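Local atomic coordinates of peroxidase (Cellulomonas bogoriensis 69B4 = DSM 16987, PDB entry 6QZO), a protein that binds heme b and, as a member of the DyP-type peroxidase family, probably uses peroxide to oxidise its substrates. Residues I185-P188 and M193-L196; V144-A149 and V329-D334; G262-G267 and D272-E277. All blocks are in the same frame, centred on the assembly; numbering follows the deposited sequence.

How the interactions relate
The DyP fold pairs two four-stranded antiparallel sheets of the same strand order, and interaction 2 bridges them, joining strand 143-149 of the N-terminal half to strand 323-332 of the C-terminal half. Interactions 1 and 3 lie within the long chain excursion that interaction 2 closes, 1 before 3. Interaction 1 belongs to the connection between strands 170-179 and 229-238, and interaction 3 to the loop between helices 248-255 and 292-296. Their centres are 20 Å apart, with nearest atoms about 5 Å from each other. Interactions 1 and 3 thus lie in irregular segments near the heme, while interaction 2 bridges the sheets near the centre of the chain.

Interaction 1: I185-P188 and M193-L196; sequences ISEP and MRNL
E187 reaches across to the backbone of R194 with its carboxylate, closing a short loop within the long connection between strands 170-179 and 229-238 of the DyP-type peroxidase fold. R194 N donates to E187 OE2 over 3.1 Å at an N-H...O angle of 151°. The donor lies above the carboxylate plane, 83° out of it. The other oxygen, E187 OE1, rests against the aliphatic part of the arginine, 3.1 Å from R194 CG and 3.4 Å from R194 CB. M193 adds backbone contact, its CA lying 3.7 Å from E187 OE2, whereas its CB is directed away.

Although the two side chains carry opposite charges, they do not pair with each other: E187 OE1 and R194 NE stay 5.0 Å apart, and the carboxylate and guanidinium planes are turned steeply against one another. E187 instead forms a salt bridge from OE1 to R181, so its two oxygens join a charged partner and a backbone amide. A glutamate suits this place because its chain, bent at chi2 (-70°), lays the carboxylate against R194, OE2 at the amide and OE1 at the aliphatic chain. R194 likewise bends at chi2 before running out to two carbonyls; its NH1 bridges that of G198, just downstream, and that of L259, farther along the chain.

The next residue, N195, touches the heme and turns its CB away from 185-188, so the contact adjoins the heme pocket. N195 OD1 accepts from M197 N while N195 ND2 donates to Q199 OE1.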
# COMPACT_ATOMS: atom_id res chain seq x y z
N ILE A 185 -12.95 -5.99 8.37
CA ILE A 185 -12.20 -5.51 9.57
C ILE A 185 -12.70 -4.11 9.92
O ILE A 185 -12.47 -3.17 9.16
CB ILE A 185 -10.68 -5.55 9.36
CG1 ILE A 185 -10.20 -6.96 9.01
CG2 ILE A 185 -9.96 -5.00 10.58
CD1 ILE A 185 -8.70 -7.06 8.81
N SER A 186 -13.40 -4.03 11.05
CA SER A 186 -13.94 -2.79 11.67
C SER A 186 -12.99 -2.34 12.78
O SER A 186 -12.34 -3.21 13.42
CB SER A 186 -15.34 -3.04 12.18
OG SER A 186 -16.18 -3.33 11.08
N GLU A 187 -12.94 -1.03 13.02
CA GLU A 187 -12.08 -0.39 14.05
C GLU A 187 -12.47 -0.95 15.42
O GLU A 187 -13.53 -1.55 15.58
CB GLU A 187 -12.23 1.13 14.02
CG GLU A 187 -11.91 1.76 12.68
CD GLU A 187 -10.44 1.73 12.25
OE1 GLU A 187 -9.58 1.28 13.06
OE2 GLU A 187 -10.16 2.18 11.10
N PRO A 188 -11.59 -0.79 16.44
CA PRO A 188 -11.98 -1.06 17.83
C PRO A 188 -13.26 -0.30 18.24
O PRO A 188 -13.29 0.95 18.14
CB PRO A 188 -10.77 -0.57 18.64
CG PRO A 188 -9.59 -0.66 17.67
CD PRO A 188 -10.17 -0.42 16.30
N MET A 193 -13.19 5.69 11.42
CA MET A 193 -11.84 5.45 10.84
C MET A 193 -10.80 5.89 11.87
O MET A 193 -11.03 6.90 12.57
CB MET A 193 -11.63 6.25 9.55
CG MET A 193 -10.30 5.96 8.85
SD MET A 193 -9.77 7.30 7.72
CE MET A 193 -8.51 8.08 8.73
N ARG A 194 -9.70 5.14 11.95
CA ARG A 194 -8.52 5.46 12.79
C ARG A 194 -7.44 6.00 11.87
O ARG A 194 -7.20 5.36 10.86
CB ARG A 194 -8.01 4.23 13.54
CG ARG A 194 -8.89 3.83 14.71
CD ARG A 194 -8.58 4.67 15.93
NE ARG A 194 -9.45 4.34 17.05
CZ ARG A 194 -9.44 4.98 18.21
NH1 ARG A 194 -8.60 5.99 18.40
NH2 ARG A 194 -10.27 4.62 19.17
N ASN A 195 -6.87 7.15 12.22
CA ASN A 195 -5.74 7.76 11.47
C ASN A 195 -4.45 7.38 12.21
O ASN A 195 -4.54 6.77 13.29
CB ASN A 195 -5.94 9.26 11.25
CG ASN A 195 -5.81 10.09 12.51
OD1 ASN A 195 -5.06 9.74 13.42
ND2 ASN A 195 -6.52 11.20 12.56
N LEU A 196 -3.30 7.72 11.63
CA LEU A 196 -1.98 7.26 12.12
C LEU A 196 -1.49 8.15 13.26
O LEU A 196 -0.42 7.87 13.80
CB LEU A 196 -1.00 7.21 10.94
CG LEU A 196 -1.36 6.16 9.88
CD1 LEU A 196 -0.44 6.26 8.68
CD2 LEU A 196 -1.31 4.75 10.44

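Interaction 2: V144-A149 and V329-D334; sequences VLQVCA and VTYQRD
Q146 and Y331 meet through one side-chain hydrogen bond, which Y331 OH donates to Q146 OE1 at 2.6 Å. The two side chains approach from opposite directions. The oxygen lies at the edge of the tyrosine ring, in its plane, and the amide stands 81° from that plane. Seen from the glutamine, the hydroxyl sits above the carbonyl plane, 57° out of it, and not on a lone pair. The glutamine chain is extended, with CG anti to N (chi1 179°), which carries the amide well clear of its strand. Q146 NE2 donates to the carbonyl of G39, fixing which way round the buried amide lies.

A van der Waals contact is added by V329, whose CG1 methyl lies 3.6 Å from Q146 OE1, beside the acceptor.

With an alanine in place of Q146, the buried Y331 hydroxyl is likely to lose its acceptor and the G39 carbonyl this donor.

Glutamine and tyrosine suit the site because each has the reach to bring a polar end between strands whose nearest CA atoms across the two segments, Q146 CA and V329 CA, are 9.7 Å apart. The bond spans the two antiparallel sheets, one from each of the two ferredoxin-like domains of the DyP peroxidase fold.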
# COMPACT_ATOMS: atom_id res chain seq x y z
N VAL A 144 -7.73 14.27 -12.67
CA VAL A 144 -7.46 13.30 -11.58
C VAL A 144 -8.42 12.13 -11.72
O VAL A 144 -9.60 12.35 -12.03
CB VAL A 144 -7.63 13.95 -10.20
CG1 VAL A 144 -9.06 14.44 -9.99
CG2 VAL A 144 -7.20 12.99 -9.09
N LEU A 145 -7.90 10.92 -11.47
CA LEU A 145 -8.72 9.71 -11.26
C LEU A 145 -8.60 9.32 -9.79
O LEU A 145 -7.50 8.91 -9.37
CB LEU A 145 -8.20 8.60 -12.18
CG LEU A 145 -8.20 8.95 -13.67
CD1 LEU A 145 -7.43 7.91 -14.46
CD2 LEU A 145 -9.61 9.09 -14.18
N GLN A 146 -9.68 9.46 -9.02
CA GLN A 146 -9.74 8.83 -7.68
C GLN A 146 -10.17 7.39 -7.90
O GLN A 146 -11.35 7.17 -8.26
CB GLN A 146 -10.70 9.55 -6.74
CG GLN A 146 -10.77 8.87 -5.37
CD GLN A 146 -11.90 9.40 -4.54
OE1 GLN A 146 -11.76 10.41 -3.85
NE2 GLN A 146 -13.04 8.73 -4.60
N VAL A 147 -9.23 6.45 -7.72
CA VAL A 147 -9.47 4.99 -7.90
C VAL A 147 -9.52 4.35 -6.51
O VAL A 147 -8.49 4.44 -5.76
CB VAL A 147 -8.40 4.34 -8.79
CG1 VAL A 147 -8.79 2.94 -9.22
CG2 VAL A 147 -8.10 5.20 -10.00
N CYS A 148 -10.68 3.78 -6.18
CA CYS A 148 -10.98 3.19 -4.85
C CYS A 148 -11.41 1.73 -5.02
O CYS A 148 -12.21 1.49 -5.94
CB CYS A 148 -12.10 3.94 -4.17
SG CYS A 148 -11.60 5.58 -3.64
N ALA A 149 -10.94 0.85 -4.14
CA ALA A 149 -11.31 -0.58 -4.13
C ALA A 149 -10.97 -1.23 -2.79
O ALA A 149 -10.14 -0.69 -2.03
CB ALA A 149 -10.65 -1.31 -5.27
N VAL A 329 -9.12 14.27 1.39
CA VAL A 329 -9.98 14.45 0.19
C VAL A 329 -11.32 14.98 0.69
O VAL A 329 -11.91 14.32 1.57
CB VAL A 329 -10.15 13.13 -0.57
CG1 VAL A 329 -10.96 13.31 -1.85
CG2 VAL A 329 -8.80 12.48 -0.89
N THR A 330 -11.79 16.13 0.19
CA THR A 330 -13.12 16.70 0.54
C THR A 330 -13.92 16.97 -0.75
O THR A 330 -13.30 17.28 -1.77
CB THR A 330 -13.02 17.96 1.39
OG1 THR A 330 -12.58 19.02 0.55
CG2 THR A 330 -12.08 17.81 2.57
N TYR A 331 -15.23 16.82 -0.66
CA TYR A 331 -16.22 17.12 -1.73
C TYR A 331 -17.24 18.12 -1.20
O TYR A 331 -17.72 17.96 -0.07
CB TYR A 331 -16.91 15.85 -2.20
CG TYR A 331 -16.00 14.86 -2.87
CD1 TYR A 331 -15.63 15.02 -4.19
CD2 TYR A 331 -15.53 13.75 -2.19
CE1 TYR A 331 -14.79 14.12 -4.81
CE2 TYR A 331 -14.68 12.85 -2.79
CZ TYR A 331 -14.31 13.03 -4.11
OH TYR A 331 -13.51 12.11 -4.74
N GLN A 332 -17.56 19.13 -2.01
CA GLN A 332 -18.50 20.24 -1.66
C GLN A 332 -18.99 20.91 -2.95
O GLN A 332 -18.28 20.81 -3.98
CB GLN A 332 -17.79 21.22 -0.72
CG GLN A 332 -16.48 21.78 -1.26
CD GLN A 332 -15.31 20.85 -1.10
OE1 GLN A 332 -15.01 20.36 -0.01
NE2 GLN A 332 -14.61 20.60 -2.19
N ARG A 333 -20.16 21.56 -2.92
CA ARG A 333 -20.72 22.27 -4.10
C ARG A 333 -19.72 23.33 -4.57
O ARG A 333 -19.46 23.38 -5.78
CB ARG A 333 -22.09 22.90 -3.79
CG ARG A 333 -22.80 23.49 -5.00
CD ARG A 333 -24.07 24.27 -4.68
NE ARG A 333 -24.34 24.63 -3.29
CZ ARG A 333 -23.94 25.75 -2.66
NH1 ARG A 333 -23.24 26.67 -3.30
NH2 ARG A 333 -24.26 25.93 -1.40
N ASP A 334 -19.15 24.12 -3.64
CA ASP A 334 -18.36 25.34 -3.95
C ASP A 334 -17.19 25.44 -2.97
O ASP A 334 -17.43 25.69 -1.78
CB ASP A 334 -19.28 26.58 -3.94
CG ASP A 334 -18.60 27.91 -4.23
OD1 ASP A 334 -17.35 27.99 -4.13
OD2 ASP A 334 -19.33 28.87 -4.53

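Interaction 3: G262-G267 and D272-E277; sequences GAPLTG and DEPDLE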
# COMPACT_ATOMS: atom_id res chain seq x y z
N GLY A 262 -13.47 8.33 21.25
CA GLY A 262 -13.68 9.36 20.21
C GLY A 262 -14.76 10.36 20.62
O GLY A 262 -15.26 11.08 19.75
N ALA A 263 -15.10 10.39 21.90
CA ALA A 263 -16.12 11.27 22.50
C ALA A 263 -15.52 12.66 22.67
O ALA A 263 -14.32 12.80 22.84
CB ALA A 263 -16.56 10.72 23.84
N PRO A 264 -16.35 13.73 22.66
CA PRO A 264 -15.86 15.05 23.02
C PRO A 264 -15.41 15.03 24.49
O PRO A 264 -15.90 14.20 25.24
CB PRO A 264 -17.05 16.01 22.77
CG PRO A 264 -18.26 15.12 22.64
CD PRO A 264 -17.78 13.71 22.34
N LEU A 265 -14.51 15.92 24.88
CA LEU A 265 -14.02 16.02 26.28
C LEU A 265 -15.21 16.20 27.24
O LEU A 265 -15.07 15.83 28.41
CB LEU A 265 -13.01 17.17 26.39
CG LEU A 265 -11.78 17.06 25.49
CD1 LEU A 265 -10.68 18.01 25.93
CD2 LEU A 265 -11.25 15.64 25.47
N THR A 266 -16.34 16.71 26.73
CA THR A 266 -17.55 17.08 27.52
C THR A 266 -18.57 15.93 27.56
O THR A 266 -19.53 16.05 28.33
CB THR A 266 -18.17 18.35 26.96
OG1 THR A 266 -18.50 18.12 25.59
CG2 THR A 266 -17.25 19.55 27.06
N GLY A 267 -18.38 14.87 26.77
CA GLY A 267 -19.37 13.79 26.60
C GLY A 267 -18.82 12.44 27.02
O GLY A 267 -17.73 12.42 27.61
N ASP A 272 -22.04 11.90 20.80
CA ASP A 272 -22.45 13.04 21.65
C ASP A 272 -22.08 14.35 20.96
O ASP A 272 -21.02 14.39 20.29
CB ASP A 272 -21.80 12.97 23.04
CG ASP A 272 -22.35 11.87 23.93
OD1 ASP A 272 -23.22 11.11 23.48
OD2 ASP A 272 -21.89 11.78 25.08
N GLU A 273 -22.93 15.36 21.11
CA GLU A 273 -22.68 16.75 20.65
C GLU A 273 -21.62 17.37 21.56
O GLU A 273 -21.77 17.38 22.78
CB GLU A 273 -23.95 17.59 20.69
CG GLU A 273 -24.87 17.38 19.49
CD GLU A 273 -24.25 17.77 18.16
OE1 GLU A 273 -23.46 18.75 18.13
OE2 GLU A 273 -24.53 17.07 17.16
N PRO A 274 -20.52 17.91 21.00
CA PRO A 274 -19.57 18.68 21.80
C PRO A 274 -20.26 19.87 22.46
O PRO A 274 -21.02 20.53 21.81
CB PRO A 274 -18.52 19.15 20.78
CG PRO A 274 -18.68 18.21 19.60
CD PRO A 274 -20.14 17.81 19.59
N ASP A 275 -20.00 20.11 23.75
CA ASP A 275 -20.51 21.29 24.51
C ASP A 275 -19.40 22.34 24.56
O ASP A 275 -18.57 22.30 25.48
CB ASP A 275 -21.04 20.87 25.88
CG ASP A 275 -21.73 22.01 26.61
OD1 ASP A 275 -21.70 23.14 26.09
OD2 ASP A 275 -22.29 21.78 27.70
N LEU A 276 -19.43 23.28 23.62
CA LEU A 276 -18.39 24.33 23.44
C LEU A 276 -18.61 25.48 24.43
O LEU A 276 -17.76 26.38 24.45
CB LEU A 276 -18.45 24.83 21.99
CG LEU A 276 -18.12 23.78 20.93
CD1 LEU A 276 -18.29 24.36 19.53
CD2 LEU A 276 -16.70 23.22 21.12
N GLU A 277 -19.68 25.43 25.23
CA GLU A 277 -19.96 26.46 26.27
C GLU A 277 -19.45 25.97 27.64
O GLU A 277 -19.40 26.80 28.56
CB GLU A 277 -21.45 26.79 26.37
CG GLU A 277 -22.16 26.93 25.03
CD GLU A 277 -21.58 27.97 24.10
OE1 GLU A 277 -21.24 29.08 24.59
OE2 GLU A 277 -21.46 27.67 22.88
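A type I beta turn from P264 to G267, in the heme-side loop between helices 248-255 and 292-296, receives the segment 272-277, in which the side chain of P274 lies about 5 Å from the heme. P264 packs against P274, CB to CB at 4.0 Å, and P264 CG lies 3.7 Å from the carbonyl O of D272; two rigid rings suit a contact between irregular segments. The turn is closed by G267 N bonding to P264 O.

Beside the prolines, T266 OG1 accepts from D275 N at 3.1 Å, nearly straight at 168°. The T266 chi1 of 58° sets the hydroxyl between the backbone N and carbonyl carbon, facing the other segment, and T266 CG2 then lies 3.4 Å from D275 O. D275 turns its carboxylate to its own chain: OD1 accepts from E277 N in an Asx turn.

At the far end, D272 OD2 comes within 3.6 Å of G267 CA while accepting from R268 N. Glycine fits at G267 because a CB there would run into that oxygen.

A backbone amide held by a hydroxyl and carboxylates turned to backbone N-H groups are consistent with polar side chains helping to fix these segments where helix and strand bonding is absent.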